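Long-range contacts in uncharacterized protein (Parabacteroides merdae ATCC 43184, PDB 5BMT), which is of unknown function but combines a region related to the OB domain of BF3042-type lipoproteins with a large mixed beta sheet, probably as a lipoprotein of a gut bacterium: residues K202-R207 with F232-A237; C160-K165 with K209-F214; V16-T21 with Y45-C50. All blocks are in the same frame, centred on the assembly; numbering follows the deposited sequence.

Interactions 1 and 2 sit on the same mixed sheet and share strand 203-214, which lies between 221-233 (antiparallel) and 153-167 (parallel): interaction 1 samples the first pairing near the start of the strand, interaction 2 the second further along. Their centres lie 26 Å apart. Interaction 3 belongs to the OB-like region and touches neither. Interaction 2 is the most buried, with one backbone bond and aliphatic packing. Interaction 1 grades from a buried aromatic cluster at V204, Y206 and F232 to an exposed, water-bridged end at K202 and E235. In interaction 3 a turn is held mainly through main-chain bonds to V16, with a buried aspartate behind it.

Interaction 1 (K202-R207 with F232-A237); sequences KIVSYR and FSIEEA
V204 and F232 form an antiparallel hydrogen-bonded pair close to the open end of the hairpin made by strands 203-214 and 221-233. V204 N donates to F232 O (2.9 Å) and F232 N returns a bond to V204 O (3.0 Å). The two side chains lie alongside each other on one face of the sheet: V204 CB sits over one face of the F232 ring, 3.8 Å from its centroid and 22° off the normal, a CH-pi contact. With CG1 anti to the backbone N (chi1 168°), V204 brings that methyl to 3.6 Å from F232 CZ, while its CG2 meets I234 CG2. Y206 adds a second aromatic group at the ring's edge, its CD1 4.0 Å from F232 CE2; the Y206 hydroxyl is bonded to S109. This side of the hairpin packs against helix 186-198, where V204 touches L192 and E196, and F232 reaches strand 106-113 at L111 and F113. I203 and S233, a non-hydrogen-bonded pair, project from the other face.

Past S233 the strand gives way to an ST turn, in which S233 OG accepts from E235 N. One further main-chain bond prolongs the pairing, from I234 N to K202 O, nearly straight at hydrogen (178°) but with the donor well above the carbonyl plane. A water donates to K202 O and E235 OE1 and accepts from S233 OG. Beside it the aliphatic part of K202 runs along the E235 side chain, yet K202 NZ stays 5.7 Å from E235 OE1, too far for direct charge contact.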
loop_
_atom_site.group_PDB
_atom_site.type_symbol
_atom_site.label_atom_id
_atom_site.label_comp_id
_atom_site.label_asym_id
_atom_site.label_seq_id
_atom_site.Cartn_x
_atom_site.Cartn_y
_atom_site.Cartn_z
ATOM N N LYS A 202 4.335 -11.098 -18.143
ATOM C CA LYS A 202 5.403 -10.215 -17.651
ATOM C C LYS A 202 4.929 -9.294 -16.526
ATOM O O LYS A 202 5.710 -8.511 -15.977
ATOM C CB LYS A 202 5.951 -9.316 -18.804
ATOM C CG LYS A 202 6.294 -9.974 -20.116
ATOM C CD LYS A 202 6.896 -8.921 -21.089
ATOM C CE LYS A 202 5.958 -7.814 -21.551
ATOM N NZ LYS A 202 5.630 -7.905 -22.996
ATOM N N ILE A 203 3.623 -9.325 -16.239
ATOM C CA ILE A 203 3.021 -8.474 -15.217
ATOM C C ILE A 203 2.045 -9.282 -14.394
ATOM O O ILE A 203 1.658 -10.399 -14.774
ATOM C CB ILE A 203 2.284 -7.240 -15.857
ATOM C CG1 ILE A 203 1.070 -7.695 -16.724
ATOM C CG2 ILE A 203 3.245 -6.305 -16.632
ATOM C CD1 ILE A 203 -0.049 -6.653 -16.883
ATOM N N VAL A 204 1.629 -8.686 -13.276
ATOM C CA VAL A 204 0.562 -9.201 -12.422
ATOM C C VAL A 204 -0.485 -8.115 -12.333
ATOM O O VAL A 204 -0.132 -6.947 -12.174
ATOM C CB VAL A 204 1.071 -9.612 -11.027
ATOM C CG1 VAL A 204 -0.096 -9.863 -10.055
ATOM C CG2 VAL A 204 1.957 -10.850 -11.122
ATOM N N SER A 205 -1.759 -8.501 -12.426
ATOM C CA SER A 205 -2.900 -7.594 -12.280
ATOM C C SER A 205 -3.716 -8.043 -11.099
ATOM O O SER A 205 -4.002 -9.243 -10.966
ATOM C CB SER A 205 -3.774 -7.604 -13.532
ATOM O OG SER A 205 -3.091 -7.111 -14.669
ATOM N N TYR A 206 -4.105 -7.108 -10.241
ATOM C CA TYR A 206 -4.944 -7.485 -9.109
ATOM C C TYR A 206 -5.901 -6.355 -8.753
ATOM O O TYR A 206 -5.740 -5.213 -9.197
ATOM C CB TYR A 206 -4.097 -7.886 -7.884
ATOM C CG TYR A 206 -3.474 -6.704 -7.165
ATOM C CD1 TYR A 206 -2.236 -6.192 -7.557
ATOM C CD2 TYR A 206 -4.113 -6.109 -6.079
ATOM C CE1 TYR A 206 -1.681 -5.075 -6.920
ATOM C CE2 TYR A 206 -3.529 -5.043 -5.381
ATOM C CZ TYR A 206 -2.339 -4.494 -5.840
ATOM O OH TYR A 206 -1.832 -3.378 -5.218
ATOM N N ARG A 207 -6.903 -6.684 -7.957
ATOM C CA ARG A 207 -7.802 -5.675 -7.428
ATOM C C ARG A 207 -8.115 -6.033 -5.990
ATOM O O ARG A 207 -7.868 -7.173 -5.582
ATOM C CB ARG A 207 -9.070 -5.553 -8.261
ATOM C CG ARG A 207 -9.840 -6.858 -8.246
ATOM C CD ARG A 207 -11.044 -6.721 -9.120
ATOM N NE ARG A 207 -11.834 -7.943 -9.092
ATOM C CZ ARG A 207 -13.060 -8.025 -9.590
ATOM N NH1 ARG A 207 -13.645 -6.954 -10.105
ATOM N NH2 ARG A 207 -13.727 -9.164 -9.536
ATOM N N PHE A 232 1.736 -4.658 -11.496
ATOM C CA PHE A 232 3.168 -4.537 -11.241
ATOM C C PHE A 232 3.929 -5.472 -12.150
ATOM O O PHE A 232 3.417 -6.505 -12.590
ATOM C CB PHE A 232 3.553 -4.746 -9.767
ATOM C CG PHE A 232 3.122 -6.060 -9.154
ATOM C CD1 PHE A 232 3.945 -7.177 -9.223
ATOM C CD2 PHE A 232 1.921 -6.159 -8.456
ATOM C CE1 PHE A 232 3.568 -8.373 -8.625
ATOM C CE2 PHE A 232 1.548 -7.360 -7.859
ATOM C CZ PHE A 232 2.384 -8.452 -7.930
ATOM N N SER A 233 5.168 -5.096 -12.449
ATOM C CA SER A 233 6.010 -5.913 -13.303
ATOM C C SER A 233 6.626 -7.056 -12.500
ATOM O O SER A 233 6.993 -6.863 -11.335
ATOM C CB SER A 233 7.123 -5.049 -13.908
ATOM O OG SER A 233 8.028 -5.844 -14.664
ATOM N N ILE A 234 6.799 -8.219 -13.152
ATOM C CA ILE A 234 7.480 -9.372 -12.535
ATOM C C ILE A 234 8.777 -9.694 -13.311
ATOM O O ILE A 234 9.367 -10.759 -13.128
ATOM C CB ILE A 234 6.569 -10.596 -12.332
ATOM C CG1 ILE A 234 5.841 -10.988 -13.646
ATOM C CG2 ILE A 234 5.567 -10.305 -11.193
ATOM C CD1 ILE A 234 5.205 -12.356 -13.652
ATOM N N GLU A 235 9.225 -8.739 -14.150
ATOM C CA GLU A 235 10.511 -8.841 -14.852
ATOM C C GLU A 235 11.583 -8.298 -13.914
ATOM O O GLU A 235 11.336 -7.341 -13.169
ATOM C CB GLU A 235 10.496 -8.061 -16.174
ATOM C CG GLU A 235 9.506 -8.562 -17.201
ATOM C CD GLU A 235 9.641 -7.865 -18.539
ATOM O OE1 GLU A 235 9.132 -6.729 -18.673
ATOM O OE2 GLU A 235 10.278 -8.444 -19.448
ATOM N N GLU A 236 12.736 -8.932 -13.893
ATOM C CA GLU A 236 13.843 -8.478 -13.059
ATOM C C GLU A 236 15.091 -8.397 -13.926
ATOM O O GLU A 236 15.071 -8.917 -15.043
ATOM C CB GLU A 236 14.012 -9.363 -11.816
ATOM C CG GLU A 236 13.095 -8.895 -10.693
ATOM C CD GLU A 236 12.838 -9.877 -9.569
ATOM O OE1 GLU A 236 13.661 -9.927 -8.627
ATOM O OE2 GLU A 236 11.783 -10.553 -9.598
ATOM N N ALA A 237 16.133 -7.677 -13.456
ATOM C CA ALA A 237 17.393 -7.441 -14.185
ATOM C C ALA A 237 18.082 -8.733 -14.647
ATOM O O ALA A 237 18.061 -9.740 -13.947
ATOM C CB ALA A 237 18.350 -6.635 -13.323
HETATM O O HOH W 1 6.926 -6.227 -17.173
#

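Interaction 2 (C160-K165 with K209-F214)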
loop_
_atom_site.group_PDB
_atom_site.type_symbol
_atom_site.label_atom_id
_atom_site.label_comp_id
_atom_site.label_asym_id
_atom_site.label_seq_id
_atom_site.Cartn_x
_atom_site.Cartn_y
_atom_site.Cartn_z
ATOM N N CYS A 160 -8.864 -9.284 -0.663
ATOM C CA CYS A 160 -9.990 -8.761 0.080
ATOM C C CYS A 160 -9.522 -7.957 1.282
ATOM O O CYS A 160 -8.673 -8.407 2.042
ATOM C CB CYS A 160 -10.907 -9.894 0.509
ATOM S SG CYS A 160 -12.284 -9.350 1.535
ATOM N N LEU A 161 -10.103 -6.753 1.464
ATOM C CA LEU A 161 -9.762 -5.913 2.613
ATOM C C LEU A 161 -10.996 -5.736 3.467
ATOM O O LEU A 161 -12.060 -5.325 2.957
ATOM C CB LEU A 161 -9.224 -4.542 2.207
ATOM C CG LEU A 161 -8.801 -3.636 3.384
ATOM C CD1 LEU A 161 -7.607 -4.207 4.144
ATOM C CD2 LEU A 161 -8.459 -2.249 2.889
ATOM N N ARG A 162 -10.873 -6.104 4.759
ATOM C CA ARG A 162 -11.932 -5.901 5.724
ATOM C C ARG A 162 -11.392 -5.157 6.935
ATOM O O ARG A 162 -10.178 -5.165 7.189
ATOM C CB ARG A 162 -12.604 -7.229 6.089
ATOM C CG ARG A 162 -13.332 -7.722 4.822
ATOM C CD ARG A 162 -13.839 -9.127 4.862
ATOM N NE ARG A 162 -14.993 -9.244 5.742
ATOM C CZ ARG A 162 -15.693 -10.362 5.896
ATOM N NH1 ARG A 162 -15.394 -11.443 5.187
ATOM N NH2 ARG A 162 -16.728 -10.392 6.719
ATOM N N ALA A 163 -12.279 -4.464 7.629
ATOM C CA ALA A 163 -11.904 -3.615 8.760
ATOM C C ALA A 163 -12.751 -3.883 9.978
ATOM O O ALA A 163 -13.957 -4.132 9.837
ATOM C CB ALA A 163 -12.076 -2.155 8.380
ATOM N N GLN A 164 -12.137 -3.723 11.150
ATOM C CA GLN A 164 -12.848 -3.786 12.431
ATOM C C GLN A 164 -12.587 -2.506 13.191
ATOM O O GLN A 164 -11.451 -2.025 13.195
ATOM C CB GLN A 164 -12.406 -4.977 13.296
ATOM C CG GLN A 164 -12.786 -6.340 12.715
ATOM C CD GLN A 164 -12.131 -7.443 13.519
ATOM O OE1 GLN A 164 -10.915 -7.638 13.473
ATOM N NE2 GLN A 164 -12.922 -8.181 14.289
ATOM N N LYS A 165 -13.617 -1.957 13.850
ATOM C CA LYS A 165 -13.410 -0.775 14.683
ATOM C C LYS A 165 -12.734 -1.218 15.984
ATOM O O LYS A 165 -13.208 -2.177 16.612
ATOM C CB LYS A 165 -14.745 -0.056 14.968
ATOM C CG LYS A 165 -14.561 1.384 15.475
ATOM C CD LYS A 165 -15.869 2.011 15.993
ATOM C CE LYS A 165 -16.955 2.133 14.959
ATOM N NZ LYS A 165 -18.166 2.796 15.532
ATOM N N LYS A 209 -11.199 -6.220 -3.156
ATOM C CA LYS A 209 -12.617 -6.155 -2.882
ATOM C C LYS A 209 -12.833 -5.790 -1.407
ATOM O O LYS A 209 -11.979 -6.037 -0.544
ATOM C CB LYS A 209 -13.306 -7.443 -3.285
ATOM C CG LYS A 209 -13.191 -8.618 -2.385
ATOM C CD LYS A 209 -14.278 -9.638 -2.852
ATOM C CE LYS A 209 -14.725 -10.557 -1.745
ATOM N NZ LYS A 209 -14.656 -11.991 -2.143
ATOM N N TYR A 210 -13.952 -5.151 -1.121
ATOM C CA TYR A 210 -14.233 -4.714 0.231
ATOM C C TYR A 210 -15.741 -4.709 0.476
ATOM O O TYR A 210 -16.508 -4.581 -0.476
ATOM C CB TYR A 210 -13.657 -3.281 0.461
ATOM C CG TYR A 210 -14.149 -2.252 -0.542
ATOM C CD1 TYR A 210 -15.339 -1.561 -0.336
ATOM C CD2 TYR A 210 -13.427 -1.978 -1.699
ATOM C CE1 TYR A 210 -15.795 -0.617 -1.254
ATOM C CE2 TYR A 210 -13.870 -1.038 -2.630
ATOM C CZ TYR A 210 -15.056 -0.355 -2.399
ATOM O OH TYR A 210 -15.517 0.586 -3.294
ATOM N N PRO A 211 -16.186 -4.793 1.731
ATOM C CA PRO A 211 -17.645 -4.796 1.989
ATOM C C PRO A 211 -18.261 -3.423 1.711
ATOM O O PRO A 211 -17.811 -2.406 2.237
ATOM C CB PRO A 211 -17.747 -5.148 3.483
ATOM C CG PRO A 211 -16.450 -5.777 3.833
ATOM C CD PRO A 211 -15.418 -5.059 2.960
ATOM N N LEU A 212 -19.360 -3.425 0.947
ATOM C CA LEU A 212 -20.059 -2.201 0.567
ATOM C C LEU A 212 -21.361 -2.054 1.356
ATOM O O LEU A 212 -21.726 -0.936 1.741
ATOM C CB LEU A 212 -20.349 -2.277 -0.931
ATOM C CG LEU A 212 -20.789 -1.032 -1.632
ATOM C CD1 LEU A 212 -19.665 0.093 -1.561
ATOM C CD2 LEU A 212 -21.049 -1.354 -3.113
ATOM N N THR A 213 -22.101 -3.157 1.544
ATOM C CA THR A 213 -23.332 -3.098 2.342
ATOM C C THR A 213 -23.457 -4.336 3.202
ATOM O O THR A 213 -22.926 -5.390 2.841
ATOM C CB THR A 213 -24.622 -2.973 1.482
ATOM O OG1 THR A 213 -24.824 -4.166 0.715
ATOM C CG2 THR A 213 -24.656 -1.720 0.600
ATOM N N PHE A 214 -24.178 -4.222 4.308
ATOM C CA PHE A 214 -24.531 -5.378 5.133
ATOM C C PHE A 214 -25.929 -5.870 4.755
ATOM O O PHE A 214 -26.709 -5.140 4.108
ATOM C CB PHE A 214 -24.569 -5.004 6.629
ATOM C CG PHE A 214 -23.259 -4.691 7.299
ATOM C CD1 PHE A 214 -22.260 -5.656 7.394
ATOM C CD2 PHE A 214 -23.062 -3.472 7.930
ATOM C CE1 PHE A 214 -21.056 -5.376 8.048
ATOM C CE2 PHE A 214 -21.891 -3.217 8.639
ATOM C CZ PHE A 214 -20.881 -4.155 8.664
#
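Strands 153-167 and 203-214 run parallel at C160 and K209, then splay apart, the segment axes making an angle of 42° with a closest approach of 4.8 Å. This is a diverging parallel pair within the large mixed sheet: strand 203-214 leaves its neighbour after P211, while strand 153-167 continues alongside 134-140 and 101-102. A single main-chain hydrogen bond joins the two segments, from L161 N to K209 O, 2.8 Å long and nearly straight at hydrogen (172°). The same carbonyl oxygen also receives a CA-H...O contact from C160 CA. Across the pair, L161 O is approached by Y210 CA at 3.5 Å in a second contact of this kind. P211, whose ring nitrogen has no hydrogen to donate, places CD against L161 O instead.

On the face carrying C160 and K209, the aliphatic bases of the two side chains meet, with C160 CB 3.9 Å from K209 CG. The K209 CG lies between its own backbone N and carbonyl carbon (chi1 78°), a torsion that keeps the base of the chain beside the cysteine; the charged end makes a cation-pi interaction with W224 on strand 221-233. R162 meets P211 through its aliphatic portion, the two side chains crossing at about a right angle. Its guanidinium is gripped from outside the pair: NE in a salt bridge with E101, NH1 by the carbonyl of D94 and NH2 by that of M96. Three partners therefore fix the rotation of this buried head group and probably stabilise its positive charge. Closer to the main chain, R162 CG rests 3.8 Å from P211 CG.

Interaction 3 (V16-T21 with Y45-C50); sequences VDYSST and YRAGDC. With EDO (1,2-ethanediol), chain F; SO4 (sulfate ion), chain C.
V16 uses both its main-chain polar atoms on the 45-50 loop. V16 N donates to D49 O (2.9 Å), and V16 O accepts from G48 N (2.8 Å), so the end of strand 10-18 grips a type II turn running from R46 to D49. V16 O also meets A47 CA, while the valine side chain points into the loop, with CG1 4.4 Å from Y45 CB. A47 CB approaches the two residues after V16, at D17 OD1 and Y18 CD2.

The turn is braced from within: D49 N bonds to R46 O, and D49 OD2 accepts R46 N from well above the carboxylate plane. D49 OD1 makes a salt bridge with K85. D17, its carboxylate anti to the backbone N (chi1 -166°), takes Y18 N on OD1 at 2.7 Å and S114 OG and N116 N on OD2. A leucine at D17 would probably leave these donors without their acceptor and loosen the tie between this OB-like region and the 114-116 loop. Ethanediol, probably a crystallisation solute, donates to Y45 O.

Because the bonds across the contact are all main chain to main chain, its polar chemistry depends on the shape of the turn, while the buried D17 carboxylate ties the strand end to the 114-116 loop and that of D49 ties the turn to K85 on strand 85-89.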
loop_
_atom_site.group_PDB
_atom_site.type_symbol
_atom_site.label_atom_id
_atom_site.label_comp_id
_atom_site.label_asym_id
_atom_site.label_seq_id
_atom_site.Cartn_x
_atom_site.Cartn_y
_atom_site.Cartn_z
ATOM N N VAL A 16 10.981 3.298 3.544
ATOM C CA VAL A 16 12.286 3.637 4.130
ATOM C C VAL A 16 13.141 2.369 4.093
ATOM O O VAL A 16 12.651 1.315 4.529
ATOM C CB VAL A 16 12.097 4.131 5.600
ATOM C CG1 VAL A 16 13.450 4.464 6.264
ATOM C CG2 VAL A 16 11.168 5.335 5.648
ATOM N N ASP A 17 14.387 2.432 3.598
ATOM C CA ASP A 17 15.179 1.203 3.553
ATOM C C ASP A 17 16.647 1.525 3.385
ATOM O O ASP A 17 16.998 2.644 3.041
ATOM C CB ASP A 17 14.701 0.359 2.366
ATOM C CG ASP A 17 15.134 -1.081 2.293
ATOM O OD1 ASP A 17 15.770 -1.574 3.266
ATOM O OD2 ASP A 17 14.820 -1.724 1.270
ATOM N N TYR A 18 17.484 0.534 3.641
ATOM C CA TYR A 18 18.910 0.655 3.417
ATOM C C TYR A 18 19.253 0.345 1.982
ATOM O O TYR A 18 18.764 -0.644 1.418
ATOM C CB TYR A 18 19.661 -0.374 4.277
ATOM C CG TYR A 18 19.764 -0.077 5.744
ATOM C CD1 TYR A 18 20.499 1.015 6.205
ATOM C CD2 TYR A 18 19.239 -0.950 6.684
ATOM C CE1 TYR A 18 20.709 1.221 7.565
ATOM C CE2 TYR A 18 19.427 -0.744 8.048
ATOM C CZ TYR A 18 20.184 0.333 8.481
ATOM O OH TYR A 18 20.402 0.527 9.824
ATOM N N SER A 19 20.190 1.116 1.428
ATOM C CA SER A 19 20.810 0.785 0.146
ATOM C C SER A 19 21.799 -0.376 0.365
ATOM O O SER A 19 22.037 -0.776 1.499
ATOM C CB SER A 19 21.561 2.006 -0.380
ATOM O OG SER A 19 22.767 2.184 0.357
ATOM N N SER A 20 22.471 -0.818 -0.697
ATOM C CA SER A 20 23.466 -1.902 -0.591
ATOM C C SER A 20 24.694 -1.510 0.242
ATOM O O SER A 20 25.429 -2.402 0.710
ATOM C CB SER A 20 23.914 -2.326 -1.986
ATOM O OG SER A 20 24.591 -1.271 -2.647
ATOM N N THR A 21 24.915 -0.191 0.440
ATOM C CA THR A 21 26.036 0.319 1.228
ATOM C C THR A 21 25.545 0.951 2.542
ATOM O O THR A 21 26.273 1.712 3.193
ATOM C CB THR A 21 26.896 1.246 0.395
ATOM O OG1 THR A 21 26.069 2.253 -0.166
ATOM C CG2 THR A 21 27.644 0.487 -0.714
ATOM N N TYR A 45 11.626 6.347 12.425
ATOM C CA TYR A 45 11.593 5.404 11.308
ATOM C C TYR A 45 12.542 4.233 11.416
ATOM O O TYR A 45 13.604 4.304 12.063
ATOM C CB TYR A 45 11.946 6.161 10.014
ATOM C CG TYR A 45 11.058 7.355 9.767
ATOM C CD1 TYR A 45 9.689 7.198 9.563
ATOM C CD2 TYR A 45 11.566 8.648 9.831
ATOM C CE1 TYR A 45 8.851 8.299 9.420
ATOM C CE2 TYR A 45 10.741 9.761 9.669
ATOM C CZ TYR A 45 9.380 9.578 9.464
ATOM O OH TYR A 45 8.558 10.665 9.341
ATOM N N ARG A 46 12.147 3.139 10.757
ATOM C CA ARG A 46 13.053 2.025 10.614
ATOM C C ARG A 46 12.838 1.403 9.239
ATOM O O ARG A 46 11.791 1.573 8.597
ATOM C CB ARG A 46 13.007 1.017 11.765
ATOM C CG ARG A 46 11.773 0.145 11.872
ATOM C CD ARG A 46 11.873 -0.782 13.081
ATOM N NE ARG A 46 12.762 -1.925 12.843
ATOM C CZ ARG A 46 13.096 -2.834 13.757
ATOM N NH1 ARG A 46 12.625 -2.748 14.994
ATOM N NH2 ARG A 46 13.909 -3.833 13.440
ATOM N N ALA A 47 13.884 0.733 8.761
ATOM C CA ALA A 47 13.834 0.112 7.437
ATOM C C ALA A 47 12.616 -0.814 7.356
ATOM O O ALA A 47 12.317 -1.555 8.307
ATOM C CB ALA A 47 15.120 -0.687 7.210
ATOM N N GLY A 48 11.905 -0.701 6.251
ATOM C CA GLY A 48 10.677 -1.449 6.002
ATOM C C GLY A 48 9.422 -0.641 6.236
ATOM O O GLY A 48 8.339 -1.069 5.831
ATOM N N ASP A 49 9.532 0.507 6.910
ATOM C CA ASP A 49 8.370 1.357 7.137
ATOM C C ASP A 49 7.904 1.991 5.852
ATOM O O ASP A 49 8.702 2.316 4.974
ATOM C CB ASP A 49 8.721 2.514 8.097
ATOM C CG ASP A 49 8.856 2.140 9.564
ATOM O OD1 ASP A 49 8.497 1.005 9.927
ATOM O OD2 ASP A 49 9.300 3.001 10.359
ATOM N N CYS A 50 6.604 2.237 5.777
ATOM C CA CYS A 50 5.999 3.003 4.693
ATOM C C CYS A 50 5.577 4.332 5.234
ATOM O O CYS A 50 5.089 4.422 6.368
ATOM C CB CYS A 50 4.798 2.273 4.120
ATOM S SG CYS A 50 5.232 0.794 3.192
HETATM C C1 EDO F . 16.323 6.238 10.548
HETATM O O1 EDO F . 17.613 6.260 11.163
HETATM C C2 EDO F . 16.112 4.853 9.896
HETATM O O2 EDO F . 16.125 3.896 10.922
HETATM S S SO4 C . 27.304 5.613 -0.362
HETATM O O1 SO4 C . 25.847 5.794 -0.576
HETATM O O2 SO4 C . 27.955 5.394 -1.652
HETATM O O3 SO4 C . 27.846 6.795 0.340
HETATM O O4 SO4 C . 27.510 4.439 0.513
#